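Local coordinates for orotidine 5'-phosphate decarboxylase (Sulfolobus solfataricus, PDB 4DBE), which probably catalyses the decarboxylation of orotidine 5'-monophosphate to UMP, the closing step of de novo UMP biosynthesis, at residues A[161-166]-A[179-184]; A[111-116]-A[143-148]; A[2-7]-A[202-207]. All coordinates share one frame; numbering follows the deposited sequence. Where two conformers were deposited one is given.

Overall arrangement
All three contacts belong to one eight-stranded parallel TIM barrel, and their chemistry follows their place in it. Contact 1 is the buried one, where strands 160-163 and 183-186 pair mainly through backbone hydrogen bonds. Contact 2 is partly buried and joins the end of strand 107-113 and the loop after it to the start of helix 146-155 and the loop before it; here side chains grip backbone carbonyls. It touches contact 1 through Pro164 and Gly143, and both meet the bound nucleotide. Contact 3, also partly buried, sets the chain leading into strand 6-10 against helix 196-213 through one polar cluster and apolar packing. It adjoins contact 1 because strands 183-186 and 6-10 are neighbours, but does not touch contact 2.

Contact 1. Residues A[161-166]-A[179-184]; sequences IVSPGM and AGADYE. With BMP (6-hydroxyuridine-5'-phosphate), chain C.
The carbonyl oxygen of Ile161 is gripped by two consecutive peptide groups, with Asp182 N at 2.9 Å and Tyr183 N at 3.3 Å; the second approaches nearly in line with the C=O bond, at 161°. Asp182 also holds the other end of this residue. Its CG stands beside its own backbone N (chi1 -63°), which brings OD2 within 2.8 Å of Ile161 N, and the bond uses the anti lone pair, pointing away from OD1. OD2 also forms a salt bridge with Arg153. Further along, Ser163 N donates to Tyr183 O at 2.9 Å, and Glu184 CA makes a CA-H...O contact with Ser163 O at 3.2 Å. This is the parallel pairing of the seventh and eighth strands of the TIM barrel, joined by a beta-alpha-beta crossover whose helix 175-179 ends in a Schellman motif at Gly180. On one face of the sheet, Val162 CG1 lies at the edge of the Tyr183 ring, near its plane. On the other, Ser163 OG rests 3.2 Å from Ala181 CB while bonded to Val141 O, and the carboxylate of Glu184 turns to the backbone N atoms of Gly174 and Val177. Beyond the strand, Pro164 lays its CG over one face of the BMP pyrimidine, 3.5 Å from BMP C6.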
loop_
_atom_site.group_PDB
_atom_site.type_symbol
_atom_site.label_atom_id
_atom_site.label_comp_id
_atom_site.label_asym_id
_atom_site.label_seq_id
_atom_site.Cartn_x
_atom_site.Cartn_y
_atom_site.Cartn_z
ATOM N N ILE A 161 16.851 4.421 -11.030
ATOM C CA ILE A 161 15.836 3.476 -11.469
ATOM C C ILE A 161 16.114 2.145 -10.798
ATOM O O ILE A 161 17.217 1.643 -10.888
ATOM C CB ILE A 161 15.841 3.312 -13.006
ATOM C CG1 ILE A 161 15.536 4.658 -13.674
ATOM C CG2 ILE A 161 14.836 2.250 -13.446
ATOM C CD1 ILE A 161 15.465 4.563 -15.193
ATOM N N VAL A 162 15.130 1.609 -10.076
ATOM C CA VAL A 162 15.290 0.307 -9.419
ATOM C C VAL A 162 14.310 -0.676 -10.028
ATOM O O VAL A 162 13.162 -0.326 -10.321
ATOM C CB VAL A 162 15.120 0.396 -7.872
ATOM C CG1 VAL A 162 16.189 1.301 -7.293
ATOM C CG2 VAL A 162 13.724 0.899 -7.497
ATOM N N SER A 163 14.776 -1.899 -10.253
ATOM C CA SER A 163 13.999 -2.852 -11.024
ATOM C C SER A 163 13.884 -4.222 -10.353
ATOM O O SER A 163 14.877 -4.947 -10.227
ATOM C CB SER A 163 14.607 -3.016 -12.416
ATOM O OG SER A 163 14.638 -1.763 -13.082
ATOM N N PRO A 164 12.663 -4.579 -9.954
ATOM C CA PRO A 164 12.374 -5.893 -9.370
ATOM C C PRO A 164 11.811 -6.854 -10.430
ATOM O O PRO A 164 11.535 -6.419 -11.553
ATOM C CB PRO A 164 11.298 -5.560 -8.339
ATOM C CG PRO A 164 10.517 -4.463 -8.995
ATOM C CD PRO A 164 11.497 -3.677 -9.870
ATOM N N GLY A 165 11.641 -8.129 -10.074
ATOM C CA GLY A 165 11.110 -9.139 -10.989
ATOM C C GLY A 165 12.216 -10.016 -11.535
ATOM O O GLY A 165 12.041 -10.717 -12.560
ATOM N N MET A 166 13.371 -9.968 -10.873
ATOM C CA MET A 166 14.526 -10.767 -11.283
ATOM C C MET A 166 14.587 -12.106 -10.542
ATOM O O MET A 166 14.360 -12.188 -9.323
ATOM C CB MET A 166 15.833 -9.995 -11.087
ATOM C CG MET A 166 15.784 -8.532 -11.558
ATOM S SD MET A 166 15.090 -8.264 -13.211
ATOM C CE MET A 166 16.439 -8.787 -14.280
ATOM N N ALA A 179 19.365 -2.600 -19.560
ATOM C CA ALA A 179 18.325 -1.815 -20.215
ATOM C C ALA A 179 18.192 -0.379 -19.682
ATOM O O ALA A 179 17.402 0.407 -20.201
ATOM C CB ALA A 179 16.983 -2.555 -20.164
ATOM N N GLY A 180 18.963 -0.048 -18.647
ATOM C CA GLY A 180 18.982 1.302 -18.112
ATOM C C GLY A 180 18.802 1.488 -16.612
ATOM O O GLY A 180 19.019 2.590 -16.111
ATOM N N ALA A 181 18.405 0.440 -15.887
ATOM C CA ALA A 181 18.227 0.557 -14.434
ATOM C C ALA A 181 19.568 0.755 -13.735
ATOM O O ALA A 181 20.607 0.343 -14.245
ATOM C CB ALA A 181 17.529 -0.687 -13.872
ATOM N N ASP A 182 19.542 1.379 -12.559
ATOM C CA ASP A 182 20.734 1.470 -11.725
ATOM C C ASP A 182 20.923 0.226 -10.842
ATOM O O ASP A 182 22.043 -0.258 -10.659
ATOM C CB ASP A 182 20.642 2.712 -10.851
ATOM C CG ASP A 182 20.624 3.974 -11.676
ATOM O OD1 ASP A 182 21.716 4.394 -12.111
ATOM O OD2 ASP A 182 19.523 4.512 -11.921
ATOM N N TYR A 183 19.817 -0.285 -10.313
ATOM C CA TYR A 183 19.855 -1.381 -9.347
ATOM C C TYR A 183 18.755 -2.383 -9.623
ATOM O O TYR A 183 17.676 -2.023 -10.120
ATOM C CB TYR A 183 19.709 -0.822 -7.923
ATOM C CG TYR A 183 20.773 0.191 -7.602
ATOM C CD1 TYR A 183 22.107 -0.188 -7.516
ATOM C CD2 TYR A 183 20.459 1.534 -7.411
ATOM C CE1 TYR A 183 23.095 0.733 -7.240
ATOM C CE2 TYR A 183 21.448 2.460 -7.121
ATOM C CZ TYR A 183 22.762 2.049 -7.041
ATOM O OH TYR A 183 23.754 2.957 -6.763
ATOM N N GLU A 184 19.023 -3.649 -9.319
ATOM C CA GLU A 184 18.000 -4.676 -9.451
ATOM C C GLU A 184 17.583 -5.154 -8.063
ATOM O O GLU A 184 18.422 -5.409 -7.193
ATOM C CB GLU A 184 18.471 -5.845 -10.324
ATOM C CG GLU A 184 18.638 -5.421 -11.777
ATOM C CD GLU A 184 19.081 -6.531 -12.705
ATOM O OE1 GLU A 184 19.187 -7.686 -12.246
ATOM O OE2 GLU A 184 19.319 -6.226 -13.906
HETATM P P BMP C . 11.031 -11.417 -5.658
HETATM O OP1 BMP C . 10.226 -11.610 -6.870
HETATM O OP2 BMP C . 11.044 -12.586 -4.543
HETATM O OP3 BMP C . 12.553 -11.257 -6.113
HETATM O "O5'" BMP C . 10.659 -10.030 -4.952
HETATM C "C5'" BMP C . 10.446 -8.842 -5.697
HETATM C "C4'" BMP C . 10.333 -7.641 -4.777
HETATM O "O4'" BMP C . 10.071 -6.459 -5.579
HETATM C "C3'" BMP C . 9.203 -7.719 -3.749
HETATM O "O3'" BMP C . 9.567 -6.997 -2.575
HETATM C "C2'" BMP C . 8.069 -6.985 -4.459
HETATM O "O2'" BMP C . 7.104 -6.435 -3.597
HETATM C "C1'" BMP C . 8.833 -5.892 -5.212
HETATM N N1 BMP C . 8.163 -5.422 -6.437
HETATM C C2 BMP C . 7.794 -6.272 -7.419
HETATM O O2 BMP C . 7.981 -7.468 -7.313
HETATM N N3 BMP C . 7.182 -5.818 -8.532
HETATM C C4 BMP C . 6.946 -4.498 -8.715
HETATM O O4 BMP C . 6.398 -4.103 -9.738
HETATM C C5 BMP C . 7.342 -3.586 -7.717
HETATM C C6 BMP C . 7.958 -4.075 -6.591
HETATM O O1 BMP C . 8.361 -3.240 -5.625
#

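Contact 2. Residues A[111-116]-A[143-148]. With BMP (6-hydroxyuridine-5'-phosphate), chain C.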
loop_
_atom_site.group_PDB
_atom_site.type_symbol
_atom_site.label_atom_id
_atom_site.label_comp_id
_atom_site.label_asym_id
_atom_site.label_seq_id
_atom_site.Cartn_x
_atom_site.Cartn_y
_atom_site.Cartn_z
ATOM N N VAL A 111 6.645 4.212 -7.784
ATOM C CA VAL A 111 6.366 3.072 -8.646
ATOM C C VAL A 111 5.847 3.559 -9.998
ATOM O O VAL A 111 4.762 4.135 -10.083
ATOM C CB VAL A 111 5.341 2.116 -8.035
ATOM C CG1 VAL A 111 5.014 0.981 -9.041
ATOM C CG2 VAL A 111 5.865 1.558 -6.716
ATOM N N ALA A 112 6.621 3.301 -11.044
ATOM C CA ALA A 112 6.286 3.731 -12.411
ATOM C C ALA A 112 5.634 2.627 -13.242
ATOM O O ALA A 112 4.566 2.816 -13.817
ATOM C CB ALA A 112 7.536 4.229 -13.113
ATOM N N VAL A 113 6.292 1.474 -13.320
ATOM C CA VAL A 113 5.762 0.349 -14.079
ATOM C C VAL A 113 5.997 -0.909 -13.249
ATOM O O VAL A 113 7.131 -1.186 -12.861
ATOM C CB VAL A 113 6.491 0.193 -15.414
ATOM C CG1 VAL A 113 5.919 -1.008 -16.206
ATOM C CG2 VAL A 113 6.427 1.500 -16.219
ATOM N N MET A 114 4.946 -1.669 -12.967
ATOM C CA MET A 114 5.136 -2.862 -12.148
ATOM C C MET A 114 5.554 -4.093 -12.957
ATOM O O MET A 114 5.536 -4.079 -14.203
ATOM C CB MET A 114 3.916 -3.133 -11.260
ATOM C CG MET A 114 3.773 -2.106 -10.137
ATOM S SD MET A 114 2.465 -2.541 -8.988
ATOM C CE MET A 114 3.204 -3.950 -8.149
ATOM N N SER A 115 5.951 -5.149 -12.247
ATOM C CA SER A 115 6.570 -6.305 -12.902
ATOM C C SER A 115 5.584 -7.370 -13.371
ATOM O O SER A 115 5.906 -8.175 -14.245
ATOM C CB SER A 115 7.639 -6.931 -11.993
ATOM O OG SER A 115 7.057 -7.398 -10.783
ATOM N N HIS A 116 4.389 -7.393 -12.798
ATOM C CA HIS A 116 3.418 -8.422 -13.146
ATOM C C HIS A 116 2.701 -8.131 -14.483
ATOM O O HIS A 116 2.610 -6.983 -14.930
ATOM C CB HIS A 116 2.407 -8.651 -12.005
ATOM C CG HIS A 116 1.567 -7.449 -11.692
ATOM N ND1 HIS A 116 2.064 -6.339 -11.041
ATOM C CD2 HIS A 116 0.265 -7.186 -11.942
ATOM C CE1 HIS A 116 1.104 -5.439 -10.914
ATOM N NE2 HIS A 116 0.004 -5.929 -11.453
ATOM N N GLY A 143 11.743 -5.183 -13.951
ATOM C CA GLY A 143 12.817 -5.781 -14.722
ATOM C C GLY A 143 12.302 -6.778 -15.750
ATOM O O GLY A 143 13.066 -7.301 -16.560
ATOM N N THR A 144 11.001 -7.049 -15.701
ATOM C CA THR A 144 10.328 -7.879 -16.693
ATOM C C THR A 144 9.776 -7.021 -17.829
ATOM O O THR A 144 9.162 -7.535 -18.765
ATOM C CB THR A 144 9.137 -8.607 -16.077
ATOM O OG1 THR A 144 8.334 -7.655 -15.366
ATOM C CG2 THR A 144 9.600 -9.716 -15.130
ATOM N N LYS A 145 9.987 -5.713 -17.725
ATOM C CA LYS A 145 9.486 -4.750 -18.702
ATOM C C LYS A 145 10.654 -3.922 -19.241
ATOM O O LYS A 145 10.699 -2.705 -19.065
ATOM C CB LYS A 145 8.462 -3.821 -18.040
ATOM C CG LYS A 145 7.392 -4.529 -17.209
ATOM C CD LYS A 145 6.456 -5.344 -18.102
ATOM C CE LYS A 145 5.473 -6.179 -17.273
ATOM N NZ LYS A 145 4.567 -5.342 -16.432
ATOM N N LEU A 146 11.599 -4.583 -19.903
ATOM C CA LEU A 146 12.865 -3.941 -20.253
ATOM C C LEU A 146 12.703 -2.712 -21.150
ATOM O O LEU A 146 13.471 -1.752 -21.050
ATOM C CB LEU A 146 13.818 -4.951 -20.901
ATOM C CG LEU A 146 14.198 -6.151 -20.027
ATOM C CD1 LEU A 146 15.112 -7.127 -20.780
ATOM C CD2 LEU A 146 14.846 -5.681 -18.722
ATOM N N ASP A 147 11.710 -2.747 -22.031
ATOM C CA ASP A 147 11.487 -1.636 -22.954
ATOM C C ASP A 147 11.002 -0.419 -22.188
ATOM O O ASP A 147 11.322 0.719 -22.538
ATOM C CB ASP A 147 10.468 -2.021 -24.018
ATOM C CG ASP A 147 9.278 -2.742 -23.433
ATOM O OD1 ASP A 147 9.418 -3.309 -22.318
ATOM O OD2 ASP A 147 8.214 -2.746 -24.093
ATOM N N HIS A 148 10.221 -0.657 -21.139
ATOM C CA HIS A 148 9.820 0.452 -20.272
ATOM C C HIS A 148 11.008 1.016 -19.514
ATOM O O HIS A 148 11.098 2.223 -19.334
ATOM C CB HIS A 148 8.672 0.066 -19.335
ATOM C CG HIS A 148 7.384 -0.165 -20.051
ATOM N ND1 HIS A 148 7.080 -1.363 -20.664
ATOM C CD2 HIS A 148 6.341 0.660 -20.301
ATOM C CE1 HIS A 148 5.892 -1.272 -21.237
ATOM N NE2 HIS A 148 5.424 -0.054 -21.035
HETATM P P BMP C . 11.031 -11.417 -5.658
HETATM O OP1 BMP C . 10.226 -11.610 -6.870
HETATM O OP2 BMP C . 11.044 -12.586 -4.543
HETATM O OP3 BMP C . 12.553 -11.257 -6.113
HETATM O "O5'" BMP C . 10.659 -10.030 -4.952
HETATM C "C5'" BMP C . 10.446 -8.842 -5.697
HETATM C "C4'" BMP C . 10.333 -7.641 -4.777
HETATM O "O4'" BMP C . 10.071 -6.459 -5.579
HETATM C "C3'" BMP C . 9.203 -7.719 -3.749
HETATM O "O3'" BMP C . 9.567 -6.997 -2.575
HETATM C "C2'" BMP C . 8.069 -6.985 -4.459
HETATM O "O2'" BMP C . 7.104 -6.435 -3.597
HETATM C "C1'" BMP C . 8.833 -5.892 -5.212
HETATM N N1 BMP C . 8.163 -5.422 -6.437
HETATM C C2 BMP C . 7.794 -6.272 -7.419
HETATM O O2 BMP C . 7.981 -7.468 -7.313
HETATM N N3 BMP C . 7.182 -5.818 -8.532
HETATM C C4 BMP C . 6.946 -4.498 -8.715
HETATM O O4 BMP C . 6.398 -4.103 -9.738
HETATM C C5 BMP C . 7.342 -3.586 -7.717
HETATM C C6 BMP C . 7.958 -4.075 -6.591
HETATM O O1 BMP C . 8.361 -3.240 -5.625
#
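The backbones come nearest at Ser115 and Thr144, whose CA atoms are 5.6 Å apart, and they diverge toward Val113 and His148; the hydrogen bonds across this gap all run from side chains to backbone carbonyls. Lys145, at the N-cap position before helix 146-155, does most of the holding. Bends at chi2 (-68°) and chi4 fold its chain along the 111-116 segment, and NZ reaches two carbonyls at once: Met114 O at 2.7 Å and His116 O at 3.0 Å. The first approach is tilted from the carbonyl plane, the second comes from well above it. Between them, Ser115 O receives Thr144 OG1 at 2.7 Å, in the carbonyl plane and on a lone pair, so three successive carbonyls are each engaged. On the strand itself, Val113 packs against both Lys145 and His148: CG1 meets Lys145 CG at 3.9 Å and lies over one face of the His148 imidazole, offset toward the rim, while CG2 meets His148 CB at 4.1 Å. Were Lys145 replaced by an alanine, the carbonyls of Met114 and His116 would probably lose their shared donor, and the loop around Ser115 would be freer to shift. That loop reads the pyrimidine edge of the ligand. Ser115 N donates to BMP O4 at 2.8 Å, while BMP N3 donates to Ser115 OG at 2.8 Å, an oxygen also bonded to Gln169. Across the dimer interface, His116 NE2 is bonded to Ile88 O of the second subunit. Such loops, leaving the C-terminal ends of barrel strands 107-113 and 138-141, are where TIM-barrel enzymes build their active sites.

Contact 3. Residues A[2-7]-A[202-207]; sequences LKSRVI and TINKII
An ST turn at Ser4 leads into the first strand of the barrel, and here it meets the final helix, 196-213, through Asn204. Ser4 turns its hydroxyl forward along the chain, opposite its own N (chi1 -175°), and OG accepts from Val6 N at 3.0 Å, a bond of 158°. The same OG lies 2.9 Å from Asn204 OD1, and Glu25 O is another polar neighbour of this hydroxyl. A water adds a second bridge, accepting from Arg5 N at 2.8 Å and donating to Asn204 OD1 at 2.9 Å. The amide of Asn204 is anchored at its other end as well, since ND2 is hydrogen-bonded to Glu25 O, which fixes its rotation. Beside this polar cluster, Val6 presents CG2 to the helix: it touches Ile207 CD1 at 3.8 Å and Ile203 CG2 at 4.2 Å, and passes close to Asn204 OD1. Around the contact, Ile186 of strand 183-186 and Ile190 of helix 188-191 pack against both Val6 and Ile203, while Leu26, in the loop before strand 28-32, touches Val6.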
loop_
_atom_site.group_PDB
_atom_site.type_symbol
_atom_site.label_atom_id
_atom_site.label_comp_id
_atom_site.label_asym_id
_atom_site.label_seq_id
_atom_site.Cartn_x
_atom_site.Cartn_y
_atom_site.Cartn_z
ATOM N N LEU A 2 34.004 -4.907 -8.678
ATOM C CA LEU A 2 33.169 -3.710 -8.693
ATOM C C LEU A 2 32.222 -3.701 -7.495
ATOM O O LEU A 2 32.319 -4.550 -6.609
ATOM C CB LEU A 2 32.379 -3.622 -10.009
ATOM C CG LEU A 2 31.567 -2.354 -10.312
ATOM C CD1 LEU A 2 32.437 -1.094 -10.295
ATOM C CD2 LEU A 2 30.831 -2.485 -11.641
ATOM N N LYS A 3 31.312 -2.732 -7.469
ATOM C CA LYS A 3 30.329 -2.634 -6.402
ATOM C C LYS A 3 28.986 -3.208 -6.840
ATOM O O LYS A 3 28.594 -3.086 -8.000
ATOM C CB LYS A 3 30.162 -1.178 -5.965
ATOM C CG LYS A 3 31.419 -0.566 -5.363
ATOM C CD LYS A 3 31.836 -1.291 -4.084
ATOM C CE LYS A 3 32.978 -0.562 -3.377
ATOM N NZ LYS A 3 33.261 -1.135 -2.027
ATOM N N SER A 4 28.283 -3.820 -5.893
ATOM C CA SER A 4 27.015 -4.483 -6.160
ATOM C C SER A 4 25.912 -3.558 -6.674
ATOM O O SER A 4 25.788 -2.401 -6.255
ATOM C CB SER A 4 26.527 -5.227 -4.901
ATOM O OG SER A 4 25.343 -5.964 -5.176
ATOM N N ARG A 5 25.104 -4.097 -7.576
ATOM C CA ARG A 5 23.930 -3.405 -8.091
ATOM C C ARG A 5 22.666 -4.025 -7.497
ATOM O O ARG A 5 21.556 -3.780 -7.978
ATOM C CB ARG A 5 23.877 -3.525 -9.617
ATOM C CG ARG A 5 25.123 -3.049 -10.318
ATOM C CD ARG A 5 25.126 -1.548 -10.449
ATOM N NE ARG A 5 25.743 -1.109 -11.702
ATOM C CZ ARG A 5 25.553 0.095 -12.239
ATOM N NH1 ARG A 5 24.766 0.972 -11.632
ATOM N NH2 ARG A 5 26.150 0.423 -13.377
ATOM N N VAL A 6 22.834 -4.842 -6.459
ATOM C CA VAL A 6 21.695 -5.548 -5.888
ATOM C C VAL A 6 21.086 -4.831 -4.681
ATOM O O VAL A 6 21.798 -4.360 -3.795
ATOM C CB VAL A 6 22.054 -6.984 -5.489
ATOM C CG1 VAL A 6 20.856 -7.665 -4.849
ATOM C CG2 VAL A 6 22.519 -7.756 -6.709
ATOM N N ILE A 7 19.761 -4.742 -4.686
ATOM C CA ILE A 7 18.998 -4.336 -3.523
ATOM C C ILE A 7 18.266 -5.590 -3.057
ATOM O O ILE A 7 17.451 -6.150 -3.790
ATOM C CB ILE A 7 17.993 -3.198 -3.855
ATOM C CG1 ILE A 7 18.744 -1.925 -4.265
ATOM C CG2 ILE A 7 17.070 -2.899 -2.638
ATOM C CD1 ILE A 7 17.844 -0.751 -4.682
ATOM N N THR A 202 26.814 -15.327 -6.404
ATOM C CA THR A 202 26.589 -15.821 -7.752
ATOM C C THR A 202 25.905 -14.763 -8.614
ATOM O O THR A 202 26.315 -14.504 -9.756
ATOM C CB THR A 202 25.716 -17.083 -7.732
ATOM O OG1 THR A 202 26.438 -18.141 -7.100
ATOM C CG2 THR A 202 25.356 -17.515 -9.153
ATOM N N ILE A 203 24.862 -14.152 -8.060
ATOM C CA ILE A 203 24.111 -13.134 -8.791
ATOM C C ILE A 203 24.997 -11.938 -9.103
ATOM O O ILE A 203 24.956 -11.394 -10.220
ATOM C CB ILE A 203 22.827 -12.712 -8.039
ATOM C CG1 ILE A 203 21.793 -13.834 -8.121
ATOM C CG2 ILE A 203 22.236 -11.425 -8.635
ATOM C CD1 ILE A 203 20.656 -13.728 -7.087
ATOM N N ASN A 204 25.821 -11.535 -8.140
ATOM C CA ASN A 204 26.698 -10.392 -8.386
ATOM C C ASN A 204 27.639 -10.695 -9.546
ATOM O O ASN A 204 27.948 -9.815 -10.351
ATOM C CB ASN A 204 27.493 -9.994 -7.143
ATOM C CG ASN A 204 26.682 -9.147 -6.166
ATOM O OD1 ASN A 204 25.736 -8.450 -6.545
ATOM N ND2 ASN A 204 27.046 -9.218 -4.894
ATOM N N LYS A 205 28.078 -11.945 -9.645
ATOM C CA LYS A 205 28.940 -12.350 -10.760
ATOM C C LYS A 205 28.210 -12.262 -12.097
ATOM O O LYS A 205 28.718 -11.687 -13.058
ATOM C CB LYS A 205 29.457 -13.777 -10.563
ATOM C CG LYS A 205 30.604 -13.902 -9.573
ATOM C CD LYS A 205 30.719 -15.343 -9.076
ATOM C CE LYS A 205 31.665 -15.457 -7.892
ATOM N NZ LYS A 205 31.441 -16.729 -7.137
ATOM N N ILE A 206 27.027 -12.859 -12.152
ATOM C CA ILE A 206 26.202 -12.826 -13.348
ATOM C C ILE A 206 25.961 -11.397 -13.818
ATOM O O ILE A 206 26.130 -11.078 -14.999
ATOM C CB ILE A 206 24.868 -13.559 -13.113
ATOM C CG1 ILE A 206 25.138 -15.032 -12.790
ATOM C CG2 ILE A 206 23.964 -13.426 -14.331
ATOM C CD1 ILE A 206 23.896 -15.870 -12.574
ATOM N N ILE A 207 25.590 -10.522 -12.890
ATOM C CA ILE A 207 25.319 -9.132 -13.239
ATOM C C ILE A 207 26.560 -8.434 -13.797
ATOM O O ILE A 207 26.486 -7.710 -14.799
ATOM C CB ILE A 207 24.773 -8.365 -12.027
ATOM C CG1 ILE A 207 23.336 -8.803 -11.754
ATOM C CG2 ILE A 207 24.837 -6.870 -12.270
ATOM C CD1 ILE A 207 22.801 -8.299 -10.426
HETATM O O HOH W 1 25.656 -6.533 -8.734
#